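Local coordinates for protein Emp46p (Saccharomyces cerevisiae, PDB 2A6V) that serves as a calcium-independent cargo receptor with a legume-lectin-like carbohydrate recognition domain and is involved in the secretion of glycoproteins, at residues Gly83-Trp88 with Thr199-Asp204; Ile113-Asp118 with Phe149-Ser154; Leu162-Leu167 with Lys188-Ser193. One frame throughout, in Å; residues are numbered along the deposited sequence.

Contact 1 of 3, residues Gly83-Trp88 with Thr199-Asp204; sequences GGLAFW and TSAIND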
ATOM      1  N   GLY A  83      14.455  -2.005  -4.531  1.00 12.82           N
ATOM      2  CA  GLY A  83      13.056  -2.250  -4.812  1.00 12.46           C
ATOM      3  C   GLY A  83      12.241  -2.291  -3.548  1.00 12.24           C
ATOM      4  O   GLY A  83      12.757  -2.514  -2.462  1.00 13.10           O
ATOM      5  N   GLY A  84      10.947  -2.075  -3.682  1.00 10.15           N
ATOM      6  CA  GLY A  84      10.073  -2.063  -2.533  1.00 10.82           C
ATOM      7  C   GLY A  84       8.617  -1.994  -2.910  1.00 10.45           C
ATOM      8  O   GLY A  84       8.281  -1.831  -4.087  1.00 10.71           O
ATOM      9  N   LEU A  85       7.757  -2.101  -1.893  1.00 10.06           N
ATOM     10  CA  LEU A  85       6.312  -2.195  -1.989  1.00  9.81           C
ATOM     11  C   LEU A  85       5.674  -1.131  -1.096  1.00 10.65           C
ATOM     12  O   LEU A  85       5.953  -1.053   0.107  1.00 10.76           O
ATOM     13  CB  LEU A  85       5.887  -3.589  -1.554  1.00 10.60           C
ATOM     14  CG  LEU A  85       4.404  -3.826  -1.308  1.00 10.64           C
ATOM     15  CD1 LEU A  85       3.554  -3.715  -2.556  1.00 11.94           C
ATOM     16  CD2 LEU A  85       4.202  -5.221  -0.700  1.00 12.79           C
ATOM     17  N   ALA A  86       4.843  -0.288  -1.681  1.00 10.24           N
ATOM     18  CA  ALA A  86       4.220   0.851  -1.003  1.00 10.28           C
ATOM     19  C   ALA A  86       2.716   0.731  -0.939  1.00 11.26           C
ATOM     20  O   ALA A  86       2.085   0.243  -1.889  1.00 11.03           O
ATOM     21  CB  ALA A  86       4.624   2.166  -1.675  1.00 11.11           C
ATOM     22  N   PHE A  87       2.141   1.188   0.167  1.00 11.46           N
ATOM     23  CA  PHE A  87       0.704   1.321   0.338  1.00 10.82           C
ATOM     24  C   PHE A  87       0.408   2.779   0.580  1.00 11.73           C
ATOM     25  O   PHE A  87       1.046   3.385   1.437  1.00 12.54           O
ATOM     26  CB  PHE A  87       0.238   0.451   1.497  1.00 11.70           C
ATOM     27  CG  PHE A  87       0.510  -0.990   1.265  1.00 10.75           C
ATOM     28  CD1 PHE A  87      -0.365  -1.753   0.507  1.00 11.76           C
ATOM     29  CD2 PHE A  87       1.650  -1.593   1.772  1.00 11.42           C
ATOM     30  CE1 PHE A  87      -0.097  -3.083   0.264  1.00 11.89           C
ATOM     31  CE2 PHE A  87       1.913  -2.916   1.529  1.00 11.79           C
ATOM     32  CZ  PHE A  87       1.035  -3.672   0.767  1.00 12.26           C
ATOM     33  N   TRP A  88      -0.573   3.309  -0.136  1.00 11.98           N
ATOM     34  CA  TRP A  88      -0.791   4.734  -0.233  1.00 11.94           C
ATOM     35  C   TRP A  88      -2.189   5.135   0.219  1.00 12.93           C
ATOM     36  O   TRP A  88      -3.185   4.449  -0.089  1.00 12.95           O
ATOM     37  CB  TRP A  88      -0.672   5.183  -1.680  1.00 12.03           C
ATOM     38  CG  TRP A  88       0.594   4.863  -2.368  1.00 12.93           C
ATOM     39  CD1 TRP A  88       0.841   3.757  -3.108  1.00 12.71           C
ATOM     40  CD2 TRP A  88       1.790   5.653  -2.414  1.00 12.70           C
ATOM     41  NE1 TRP A  88       2.118   3.794  -3.611  1.00 13.12           N
ATOM     42  CE2 TRP A  88       2.722   4.952  -3.196  1.00 12.89           C
ATOM     43  CE3 TRP A  88       2.165   6.894  -1.882  1.00 12.21           C
ATOM     44  CZ2 TRP A  88       4.004   5.446  -3.467  1.00 13.80           C
ATOM     45  CZ3 TRP A  88       3.453   7.375  -2.142  1.00 13.81           C
ATOM     46  CH2 TRP A  88       4.346   6.643  -2.927  1.00 12.51           C
ATOM     47  N   THR A 199      -1.770   0.715  -3.974  1.00 10.69           N
ATOM     48  CA  THR A 199      -0.493   0.078  -3.705  1.00 10.26           C
ATOM     49  C   THR A 199       0.336   0.100  -4.978  1.00 11.56           C
ATOM     50  O   THR A 199      -0.203   0.118  -6.099  1.00 11.45           O
ATOM     51  CB  THR A 199      -0.719  -1.374  -3.202  1.00 11.11           C
ATOM     52  OG1 THR A 199       0.534  -1.963  -2.872  1.00 10.71           O
ATOM     53  CG2 THR A 199      -1.351  -2.275  -4.281  1.00 12.04           C
ATOM     54  N   SER A 200       1.645   0.092  -4.822  1.00 11.42           N
ATOM     55  CA  SER A 200       2.551   0.012  -5.941  1.00 11.36           C
ATOM     56  C   SER A 200       3.849  -0.627  -5.558  1.00 11.35           C
ATOM     57  O   SER A 200       4.192  -0.678  -4.379  1.00 10.84           O
ATOM     58  CB  SER A 200       2.813   1.396  -6.509  1.00 11.56           C
ATOM     59  OG  SER A 200       3.548   2.175  -5.573  1.00 12.04           O
ATOM     60  N   ALA A 201       4.597  -1.096  -6.534  1.00 10.44           N
ATOM     61  CA  ALA A 201       5.901  -1.653  -6.262  1.00 10.97           C
ATOM     62  C   ALA A 201       6.798  -1.498  -7.451  1.00 11.96           C
ATOM     63  O   ALA A 201       6.335  -1.278  -8.565  1.00 11.71           O
ATOM     64  CB  ALA A 201       5.793  -3.113  -5.878  1.00 10.92           C
ATOM     65  N   ILE A 202       8.092  -1.598  -7.204  1.00 11.51           N
ATOM     66  CA  ILE A 202       9.099  -1.648  -8.242  1.00 11.79           C
ATOM     67  C   ILE A 202      10.186  -2.622  -7.777  1.00 11.71           C
ATOM     68  O   ILE A 202      10.500  -2.698  -6.594  1.00 12.31           O
ATOM     69  CB  ILE A 202       9.669  -0.231  -8.513  1.00 11.49           C
ATOM     70  CG1 ILE A 202      10.598  -0.247  -9.729  1.00 14.69           C
ATOM     71  CG2 ILE A 202      10.389   0.347  -7.281  1.00 13.55           C
ATOM     72  CD1 ILE A 202      11.125   1.144 -10.074  1.00 18.06           C
ATOM     73  N   ASN A 203      10.729  -3.391  -8.709  1.00 11.89           N
ATOM     74  CA  ASN A 203      11.816  -4.302  -8.430  1.00 12.21           C
ATOM     75  C   ASN A 203      13.043  -3.912  -9.264  1.00 12.61           C
ATOM     76  O   ASN A 203      13.128  -2.785  -9.763  1.00 13.17           O
ATOM     77  CB  ASN A 203      11.365  -5.757  -8.638  1.00 12.20           C
ATOM     78  CG  ASN A 203      11.184  -6.115 -10.093  1.00 13.10           C
ATOM     79  OD1 ASN A 203      11.389  -5.284 -10.968  1.00 14.35           O
ATOM     80  ND2 ASN A 203      10.783  -7.377 -10.360  1.00 13.51           N
ATOM     81  N   ASP A 204      14.004  -4.829  -9.370  1.00 13.02           N
ATOM     82  CA  ASP A 204      15.203  -4.641 -10.183  1.00 13.74           C
ATOM     83  C   ASP A 204      15.458  -5.926 -10.963  1.00 13.75           C
ATOM     84  O   ASP A 204      14.548  -6.752 -11.118  1.00 13.36           O
ATOM     85  CB  ASP A 204      16.391  -4.126  -9.335  1.00 13.96           C
ATOM     86  CG  ASP A 204      16.894  -5.115  -8.298  1.00 14.36           C
ATOM     87  OD1 ASP A 204      16.645  -6.317  -8.438  1.00 15.11           O
ATOM     88  OD2 ASP A 204      17.576  -4.735  -7.296  1.00 15.97           O
TER

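Contact 2 of 3, residues Ile113-Asp118 with Phe149-Ser154; sequences ILLRLD and FQYQDS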
ATOM      1  N   ILE A 113       3.218   3.995   3.230  1.00 11.17           N
ATOM      2  CA  ILE A 113       3.699   2.950   4.116  1.00 12.15           C
ATOM      3  C   ILE A 113       4.504   2.001   3.252  1.00 11.61           C
ATOM      4  O   ILE A 113       3.969   1.388   2.316  1.00 12.23           O
ATOM      5  CB  ILE A 113       2.530   2.228   4.827  1.00 12.51           C
ATOM      6  CG1 ILE A 113       1.720   3.251   5.655  1.00 14.37           C
ATOM      7  CG2 ILE A 113       3.050   1.080   5.664  1.00 14.51           C
ATOM      8  CD1 ILE A 113       0.482   2.681   6.332  1.00 16.44           C
ATOM      9  N   LEU A 114       5.790   1.871   3.542  1.00 11.85           N
ATOM     10  CA  LEU A 114       6.729   1.297   2.632  1.00 11.37           C
ATOM     11  C   LEU A 114       7.390   0.080   3.239  1.00 11.54           C
ATOM     12  O   LEU A 114       7.902   0.150   4.355  1.00 11.43           O
ATOM     13  CB  LEU A 114       7.783   2.340   2.278  1.00 11.90           C
ATOM     14  CG  LEU A 114       8.921   1.900   1.395  1.00 11.43           C
ATOM     15  CD1 LEU A 114       8.466   1.456   0.013  1.00 12.43           C
ATOM     16  CD2 LEU A 114       9.904   3.058   1.279  1.00 13.25           C
ATOM     17  N   LEU A 115       7.375  -1.036   2.509  1.00 10.94           N
ATOM     18  CA  LEU A 115       8.153  -2.228   2.782  1.00 11.79           C
ATOM     19  C   LEU A 115       9.353  -2.206   1.868  1.00 11.32           C
ATOM     20  O   LEU A 115       9.216  -2.273   0.640  1.00 11.75           O
ATOM     21  CB  LEU A 115       7.362  -3.512   2.551  1.00 12.24           C
ATOM     22  CG  LEU A 115       6.376  -3.862   3.659  1.00 14.58           C
ATOM     23  CD1 LEU A 115       5.268  -2.809   3.822  1.00 14.98           C
ATOM     24  CD2 LEU A 115       5.804  -5.210   3.463  1.00 19.65           C
ATOM     25  N   ARG A 116      10.540  -2.063   2.445  1.00 11.96           N
ATOM     26  CA  ARG A 116      11.771  -2.037   1.664  1.00 11.90           C
ATOM     27  C   ARG A 116      12.938  -2.360   2.574  1.00 12.37           C
ATOM     28  O   ARG A 116      12.750  -2.607   3.768  1.00 12.22           O
ATOM     29  CB  ARG A 116      11.972  -0.680   0.986  1.00 12.37           C
ATOM     30  CG  ARG A 116      12.472   0.455   1.860  1.00 12.66           C
ATOM     31  CD  ARG A 116      13.264   1.516   1.085  1.00 13.80           C
ATOM     32  NE  ARG A 116      13.773   2.561   1.967  1.00 12.59           N
ATOM     33  CZ  ARG A 116      14.884   3.248   1.751  1.00 15.35           C
ATOM     34  NH1 ARG A 116      15.617   3.027   0.657  1.00 16.48           N
ATOM     35  NH2 ARG A 116      15.279   4.159   2.639  1.00 16.49           N
ATOM     36  N   LEU A 117      14.122  -2.383   1.988  1.00 12.73           N
ATOM     37  CA  LEU A 117      15.356  -2.416   2.759  1.00 13.20           C
ATOM     38  C   LEU A 117      15.749  -0.985   3.029  1.00 14.03           C
ATOM     39  O   LEU A 117      16.342  -0.299   2.184  1.00 14.82           O
ATOM     40  CB  LEU A 117      16.435  -3.180   2.003  1.00 13.86           C
ATOM     41  CG  LEU A 117      16.040  -4.574   1.523  1.00 14.93           C
ATOM     42  CD1 LEU A 117      17.204  -5.302   0.974  1.00 15.35           C
ATOM     43  CD2 LEU A 117      15.393  -5.381   2.610  1.00 15.22           C
ATOM     44  N   ASP A 118      15.346  -0.498   4.187  1.00 14.51           N
ATOM     45  CA  ASP A 118      15.688   0.848   4.564  1.00 15.09           C
ATOM     46  C   ASP A 118      17.202   0.936   4.721  1.00 15.35           C
ATOM     47  O   ASP A 118      17.852  -0.032   5.082  1.00 15.67           O
ATOM     48  CB  ASP A 118      14.973   1.213   5.851  1.00 14.21           C
ATOM     49  CG  ASP A 118      15.345   2.576   6.336  1.00 15.46           C
ATOM     50  OD1 ASP A 118      14.731   3.561   5.921  1.00 13.92           O
ATOM     51  OD2 ASP A 118      16.271   2.738   7.145  1.00 15.20           O
ATOM     52  N   PHE A 149      10.518  -5.694   9.989  1.00 13.43           N
ATOM     53  CA  PHE A 149       9.556  -6.694   9.506  1.00 13.30           C
ATOM     54  C   PHE A 149      10.141  -7.482   8.327  1.00 12.87           C
ATOM     55  O   PHE A 149      10.582  -6.913   7.331  1.00 13.21           O
ATOM     56  CB  PHE A 149       8.249  -6.006   9.089  1.00 13.14           C
ATOM     57  CG  PHE A 149       7.172  -6.977   8.712  1.00 14.77           C
ATOM     58  CD1 PHE A 149       6.474  -7.670   9.676  1.00 16.31           C
ATOM     59  CD2 PHE A 149       6.940  -7.272   7.379  1.00 15.33           C
ATOM     60  CE1 PHE A 149       5.513  -8.588   9.317  1.00 17.21           C
ATOM     61  CE2 PHE A 149       5.969  -8.195   7.030  1.00 16.36           C
ATOM     62  CZ  PHE A 149       5.274  -8.842   7.982  1.00 16.80           C
ATOM     63  N   GLN A 150      10.165  -8.804   8.485  1.00 13.78           N
ATOM     64  CA  GLN A 150      10.705  -9.710   7.474  1.00 13.56           C
ATOM     65  C   GLN A 150       9.637  -9.991   6.410  1.00 13.25           C
ATOM     66  O   GLN A 150       8.546 -10.487   6.716  1.00 13.84           O
ATOM     67  CB  GLN A 150      11.179 -11.023   8.104  1.00 13.99           C
ATOM     68  CG  GLN A 150      11.999 -11.863   7.168  1.00 15.16           C
ATOM     69  CD  GLN A 150      12.544 -13.136   7.788  1.00 18.70           C
ATOM     70  OE1 GLN A 150      13.238 -13.893   7.118  1.00 24.06           O
ATOM     71  NE2 GLN A 150      12.276 -13.353   9.062  1.00 21.37           N
ATOM     72  N   TYR A 151       9.957  -9.657   5.171  1.00 13.07           N
ATOM     73  CA  TYR A 151       9.025  -9.862   4.043  1.00 13.02           C
ATOM     74  C   TYR A 151       9.677 -10.561   2.818  1.00 12.67           C
ATOM     75  O   TYR A 151       8.958 -11.181   2.047  1.00 13.51           O
ATOM     76  CB  TYR A 151       8.352  -8.536   3.604  1.00 13.16           C
ATOM     77  CG  TYR A 151       9.315  -7.583   2.974  1.00 13.69           C
ATOM     78  CD1 TYR A 151       9.612  -7.666   1.620  1.00 10.88           C
ATOM     79  CD2 TYR A 151       9.983  -6.631   3.742  1.00 13.63           C
ATOM     80  CE1 TYR A 151      10.543  -6.813   1.028  1.00 13.20           C
ATOM     81  CE2 TYR A 151      10.918  -5.773   3.178  1.00 13.05           C
ATOM     82  CZ  TYR A 151      11.188  -5.859   1.809  1.00 11.37           C
ATOM     83  OH  TYR A 151      12.149  -5.053   1.221  1.00 12.95           O
ATOM     84  N   GLN A 152      10.981 -10.463   2.592  1.00 12.78           N
ATOM     85  CA  GLN A 152      11.534 -10.988   1.347  1.00 12.80           C
ATOM     86  C   GLN A 152      11.411 -12.495   1.287  1.00 13.42           C
ATOM     87  O   GLN A 152      11.620 -13.200   2.281  1.00 13.92           O
ATOM     88  CB  GLN A 152      12.992 -10.599   1.140  1.00 12.60           C
ATOM     89  CG  GLN A 152      13.212  -9.135   0.848  1.00 13.27           C
ATOM     90  CD  GLN A 152      14.592  -8.896   0.315  1.00 15.00           C
ATOM     91  OE1 GLN A 152      15.563  -9.461   0.840  1.00 16.94           O
ATOM     92  NE2 GLN A 152      14.707  -8.055  -0.698  1.00 13.95           N
ATOM     93  N   ASP A 153      11.081 -12.951   0.090  1.00 13.76           N
ATOM     94  CA  ASP A 153      11.134 -14.356  -0.318  1.00 15.34           C
ATOM     95  C   ASP A 153      10.324 -15.273   0.618  1.00 15.19           C
ATOM     96  O   ASP A 153      10.848 -16.173   1.286  1.00 17.12           O
ATOM     97  CB  ASP A 153      12.577 -14.814  -0.503  1.00 14.87           C
ATOM     98  CG  ASP A 153      12.677 -16.121  -1.262  1.00 19.37           C
ATOM     99  OD1 ASP A 153      11.725 -16.471  -1.998  1.00 21.55           O
ATOM    100  OD2 ASP A 153      13.666 -16.863  -1.158  1.00 23.30           O
ATOM    101  N   SER A 154       9.027 -15.016   0.618  1.00 15.60           N
ATOM    102  CA  SER A 154       8.033 -15.791   1.379  1.00 15.81           C
ATOM    103  C   SER A 154       6.873 -16.156   0.489  1.00 16.23           C
ATOM    104  O   SER A 154       6.266 -15.285  -0.114  1.00 16.17           O
ATOM    105  CB  SER A 154       7.513 -14.973   2.555  1.00 17.15           C
ATOM    106  OG  SER A 154       6.645 -15.763   3.350  1.00 17.82           O
TER

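Contact 3 of 3, residues Leu162-Leu167 with Lys188-Ser193; sequences LTYNPL and KFMGSS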
ATOM      1  N   LEU A 162      -4.551  -1.485   8.592  1.00 12.97           N
ATOM      2  CA  LEU A 162      -4.526  -0.089   8.983  1.00 14.27           C
ATOM      3  C   LEU A 162      -5.902   0.257   9.522  1.00 15.31           C
ATOM      4  O   LEU A 162      -6.893   0.141   8.802  1.00 16.24           O
ATOM      5  CB  LEU A 162      -4.188   0.794   7.775  1.00 14.74           C
ATOM      6  CG  LEU A 162      -4.077   2.314   7.978  1.00 15.77           C
ATOM      7  CD1 LEU A 162      -3.300   2.965   6.854  1.00 18.39           C
ATOM      8  CD2 LEU A 162      -5.433   2.948   8.074  1.00 17.76           C
ATOM      9  N   THR A 163      -5.967   0.637  10.794  1.00 16.10           N
ATOM     10  CA  THR A 163      -7.230   1.069  11.410  1.00 17.15           C
ATOM     11  C   THR A 163      -7.112   2.556  11.740  1.00 17.24           C
ATOM     12  O   THR A 163      -6.083   2.999  12.217  1.00 16.20           O
ATOM     13  CB  THR A 163      -7.589   0.205  12.660  1.00 17.55           C
ATOM     14  OG1 THR A 163      -6.503   0.160  13.586  1.00 22.19           O
ATOM     15  CG2 THR A 163      -7.776  -1.211  12.310  1.00 18.07           C
ATOM     16  N   TYR A 164      -8.150   3.337  11.458  1.00 17.41           N
ATOM     17  CA  TYR A 164      -8.074   4.771  11.648  1.00 17.39           C
ATOM     18  C   TYR A 164      -9.406   5.268  12.165  1.00 17.85           C
ATOM     19  O   TYR A 164     -10.439   5.009  11.565  1.00 17.60           O
ATOM     20  CB  TYR A 164      -7.714   5.475  10.339  1.00 18.02           C
ATOM     21  CG  TYR A 164      -7.862   6.970  10.381  1.00 19.21           C
ATOM     22  CD1 TYR A 164      -7.086   7.760  11.228  1.00 19.91           C
ATOM     23  CD2 TYR A 164      -8.798   7.602   9.595  1.00 21.05           C
ATOM     24  CE1 TYR A 164      -7.240   9.142  11.250  1.00 21.64           C
ATOM     25  CE2 TYR A 164      -8.952   8.976   9.617  1.00 23.31           C
ATOM     26  CZ  TYR A 164      -8.189   9.741  10.440  1.00 22.32           C
ATOM     27  OH  TYR A 164      -8.364  11.116  10.425  1.00 24.62           O
ATOM     28  N   ASN A 165      -9.366   5.965  13.294  1.00 17.26           N
ATOM     29  CA  ASN A 165     -10.579   6.403  13.978  1.00 17.16           C
ATOM     30  C   ASN A 165     -10.479   7.875  14.339  1.00 17.21           C
ATOM     31  O   ASN A 165      -9.938   8.210  15.375  1.00 16.63           O
ATOM     32  CB  ASN A 165     -10.820   5.565  15.226  1.00 17.40           C
ATOM     33  CG  ASN A 165     -12.144   5.887  15.886  1.00 15.99           C
ATOM     34  OD1 ASN A 165     -12.922   6.683  15.374  1.00 18.19           O
ATOM     35  ND2 ASN A 165     -12.402   5.253  17.003  1.00 18.96           N
ATOM     36  N   PRO A 166     -10.972   8.754  13.479  1.00 17.89           N
ATOM     37  CA  PRO A 166     -11.003  10.195  13.760  1.00 18.23           C
ATOM     38  C   PRO A 166     -11.696  10.527  15.095  1.00 18.14           C
ATOM     39  O   PRO A 166     -11.300  11.484  15.745  1.00 18.68           O
ATOM     40  CB  PRO A 166     -11.815  10.773  12.591  1.00 18.25           C
ATOM     41  CG  PRO A 166     -11.755   9.747  11.506  1.00 19.17           C
ATOM     42  CD  PRO A 166     -11.482   8.434  12.137  1.00 18.19           C
ATOM     43  N   LEU A 167     -12.707   9.739  15.465  1.00 17.69           N
ATOM     44  CA  LEU A 167     -13.473   9.943  16.697  1.00 17.78           C
ATOM     45  C   LEU A 167     -12.662   9.672  17.971  1.00 17.99           C
ATOM     46  O   LEU A 167     -13.031  10.112  19.065  1.00 18.58           O
ATOM     47  CB  LEU A 167     -14.744   9.089  16.687  1.00 17.72           C
ATOM     48  CG  LEU A 167     -15.639   9.349  15.461  1.00 19.51           C
ATOM     49  CD1 LEU A 167     -16.867   8.477  15.509  1.00 20.46           C
ATOM     50  CD2 LEU A 167     -15.997  10.829  15.328  1.00 21.78           C
ATOM     51  N   LYS A 188      -4.029  12.960  10.069  1.00 26.84           N
ATOM     52  CA  LYS A 188      -5.373  13.475  10.322  1.00 27.35           C
ATOM     53  C   LYS A 188      -6.185  13.765   9.062  1.00 27.18           C
ATOM     54  O   LYS A 188      -7.395  13.929   9.141  1.00 26.12           O
ATOM     55  CB  LYS A 188      -5.292  14.753  11.153  1.00 27.77           C
ATOM     56  CG  LYS A 188      -4.780  14.533  12.554  1.00 29.34           C
ATOM     57  CD  LYS A 188      -4.597  15.848  13.287  1.00 31.52           C
ATOM     58  CE  LYS A 188      -3.364  15.831  14.180  1.00 32.71           C
ATOM     59  NZ  LYS A 188      -3.669  15.194  15.488  1.00 34.84           N
ATOM     60  N   PHE A 189      -5.544  13.851   7.900  1.00 27.08           N
ATOM     61  CA  PHE A 189      -6.260  14.318   6.715  1.00 27.73           C
ATOM     62  C   PHE A 189      -7.437  13.435   6.280  1.00 28.05           C
ATOM     63  O   PHE A 189      -8.379  13.928   5.656  1.00 28.69           O
ATOM     64  CB  PHE A 189      -5.293  14.579   5.550  1.00 27.60           C
ATOM     65  CG  PHE A 189      -4.721  13.340   4.931  1.00 27.43           C
ATOM     66  CD1 PHE A 189      -5.378  12.703   3.895  1.00 27.93           C
ATOM     67  CD2 PHE A 189      -3.501  12.830   5.364  1.00 27.43           C
ATOM     68  CE1 PHE A 189      -4.842  11.574   3.314  1.00 27.62           C
ATOM     69  CE2 PHE A 189      -2.975  11.689   4.790  1.00 26.27           C
ATOM     70  CZ  PHE A 189      -3.646  11.071   3.761  1.00 26.68           C
ATOM     71  N   MET A 190      -7.411  12.145   6.618  1.00 28.64           N
ATOM     72  CA  MET A 190      -8.475  11.242   6.186  1.00 29.27           C
ATOM     73  C   MET A 190      -9.789  11.459   6.930  1.00 29.87           C
ATOM     74  O   MET A 190     -10.826  10.983   6.486  1.00 30.37           O
ATOM     75  CB  MET A 190      -8.077   9.773   6.367  1.00 29.28           C
ATOM     76  CG  MET A 190      -6.916   9.330   5.521  1.00 28.87           C
ATOM     77  SD  MET A 190      -5.384   9.478   6.401  1.00 30.11           S
ATOM     78  CE  MET A 190      -5.539   8.201   7.702  1.00 29.71           C
ATOM     79  N   GLY A 191      -9.745  12.134   8.075  1.00 31.14           N
ATOM     80  CA  GLY A 191     -10.953  12.403   8.833  1.00 31.87           C
ATOM     81  C   GLY A 191     -11.871  13.392   8.134  1.00 32.93           C
ATOM     82  O   GLY A 191     -13.096  13.321   8.290  1.00 34.19           O
ATOM     83  N   SER A 192     -11.285  14.283   7.338  1.00 33.06           N
ATOM     84  CA  SER A 192     -11.981  15.467   6.834  1.00 33.32           C
ATOM     85  C   SER A 192     -11.795  15.735   5.335  1.00 32.99           C
ATOM     86  O   SER A 192     -12.115  16.823   4.848  1.00 33.39           O
ATOM     87  CB  SER A 192     -11.498  16.684   7.624  1.00 33.27           C
ATOM     88  OG  SER A 192     -10.101  16.895   7.449  1.00 34.48           O
ATOM     89  N   SER A 193     -11.284  14.757   4.595  1.00 32.19           N
ATOM     90  CA  SER A 193     -11.106  14.925   3.156  1.00 31.59           C
ATOM     91  C   SER A 193     -11.219  13.581   2.449  1.00 29.92           C
ATOM     92  O   SER A 193     -10.877  12.541   3.030  1.00 29.04           O
ATOM     93  CB  SER A 193      -9.751  15.565   2.850  1.00 31.97           C
ATOM     94  OG  SER A 193      -8.684  14.650   3.077  1.00 35.40           O
TER

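Contact 1 of 3, residues Gly83-Trp88 with Thr199-Asp204
The indole of Trp88 meets Ser200 at its edge: NE1 donates to Ser200 OG over 2.9 Å, with the hydroxyl oxygen only 7° out of the ring plane. The backbone N of Ser200 also lies at this edge. Beyond the pair of segments, the ring of Trp55 meets the indole, and Phe108 packs against it edge-to-face. Ser200 OG, placed between the backbone N and the carbonyl carbon, has a second partner in Phe101 O, so the hydroxyl ties the indole to the loop of Phe101. The phenyl ring of Phe87 is approached obliquely by Thr199 OG1, 3.4 Å from CE1, the two side chains running alongside each other in the same direction.

Four backbone hydrogen bonds join the strands. Ala86 N to Ser200 O is the shortest at 2.8 Å and almost straight, whereas Gly84 N to Ile202 O bends to 143° near the strand end. Ala86 O is gripped twice, by Ser200 N and by Thr199 OG1 at 2.9 Å, which come from opposite faces of the carbonyl plane. The threonine hydroxyl reaches it because it stands trans to its own backbone N (chi1 -177°). Leu85 CD1 lies 4.1 Å from Ala201 CB, on the same side of the sheet as Phe87 and Thr199; there Phe210 and Ile212 of strand 209-218 cover them. At Gly83, CA sits 3.1 Å from Ile202 O, a close approach made by a residue without a side chain.

Leu85-Ala201 and Phe87-Thr199 are non-hydrogen-bonded pairs, Gly84-Ile202 and Ala86-Ser200 hydrogen-bonded ones. This is the regular antiparallel pairing of two central strands in one sheet of the legume-lectin beta sandwich, its Leu85-Phe87 side turned to the core between the sheets.

Contact 2 of 3, residues Ile113-Asp118 with Phe149-Ser154
Apolar packing of Leu115 and Leu117 on Tyr151 carries most of this contact, in which the loop between strands 145-148 and 158-165 of the legume-lectin-like beta sandwich packs on the corner between strands 111-115 and 117-118. Leu115 CB stands over one face of the ring, 4.2 Å above its plane and displaced toward the rim, while its CD2 branch meets Tyr151 CB as the two side chains slide past each other in opposite directions. Leu117 comes in obliquely near the phenol end, CD2 lying 4.3 Å from Tyr151 CZ and also 3.5 Å from Tyr151 OH; its other branch, CD1, is 4.1 Å from Gln152 NE2.

Against the backbone, the tyrosine is set into the corner at Arg116. With chi1 at 68° its ring is directed at this bend, so that Tyr151 OH comes to 3.1 Å from Arg116 CA, and Arg116 O lies in the ring plane at the edge, 3.7 Å from CE2.

Polar groups are engaged around the contact. Arg116 NH2 forms a salt bridge with Asp119 OD1 and a second with Asp118 OD1, where the hydrogen bond is long and weak at 3.4 Å. Gln152 OE1 accepts from Gly79 N, and the backbone N atoms of Tyr151 and Gln152 both donate to Glu123 OE1.

No hydrogen bond joins the two segments; between them the contact is van der Waals packing, and the loop's polar bonds go to residues such as Glu123 and Gly79.

Contact 3 of 3, residues Leu162-Leu167 with Lys188-Ser193
Met190 lays its methyl group over the ring of Tyr164, CE standing 3.7 Å from the ring centroid and 8° off the normal, a CH-pi contact. The sulfur follows above the same face at 4.9 Å from the centroid, and Met190 CB closes to 3.5 Å from Tyr164 CE2. Bends at chi2 (93°) and chi3 (68°) fold the methionine back so that both ends of its side chain reach the tyrosine. On the opposite ring face sits Pro166 CD, 3.6 Å above the plane and offset toward the rim; the proline also touches Gly191, CG to CA 3.9 Å.

At the phenol end, Tyr164 OH lies 2.9 Å from Gly191 N, which approaches at the ring edge, and is hydrogen-bonded to His170 ND1. Gly191 N donates to Lys188 O, closing the turn that presents Met190.

Farther out, Leu172 and Leu89 pack against Met190, the latter from strand 84-90 of the other sheet. Tyr164 is placed by the pairing of its strand with 66-75. The whole is a Met-aromatic contact that packs the loop between strands 179-184 and 196-202 on the end of strand 158-165 in the legume-lectin-like beta sandwich.

Contacts 1 and 2 touch through neighbouring strands of one sheet, 84-90 and 111-115, with probable hydrogen bonds from Leu115 N to Leu85 O and from Phe87 N to Ile113 O, each 2.8 Å; their centres are about 10 Å apart. Contact 3 lies about 24 Å from contact 1 and 25 Å from contact 2, centre to centre, yet Ile113 CD1 touches Leu162 CD1 at 3.8 Å across the sandwich core. Both later contacts are nested within the loop closed by contact 1. A potassium ion bound by Tyr128, Ile138, Glu139 and Ser141 lies near contact 2, about 5 Å from the Arg116 side chain; contact 3 lies away from the potassium sites.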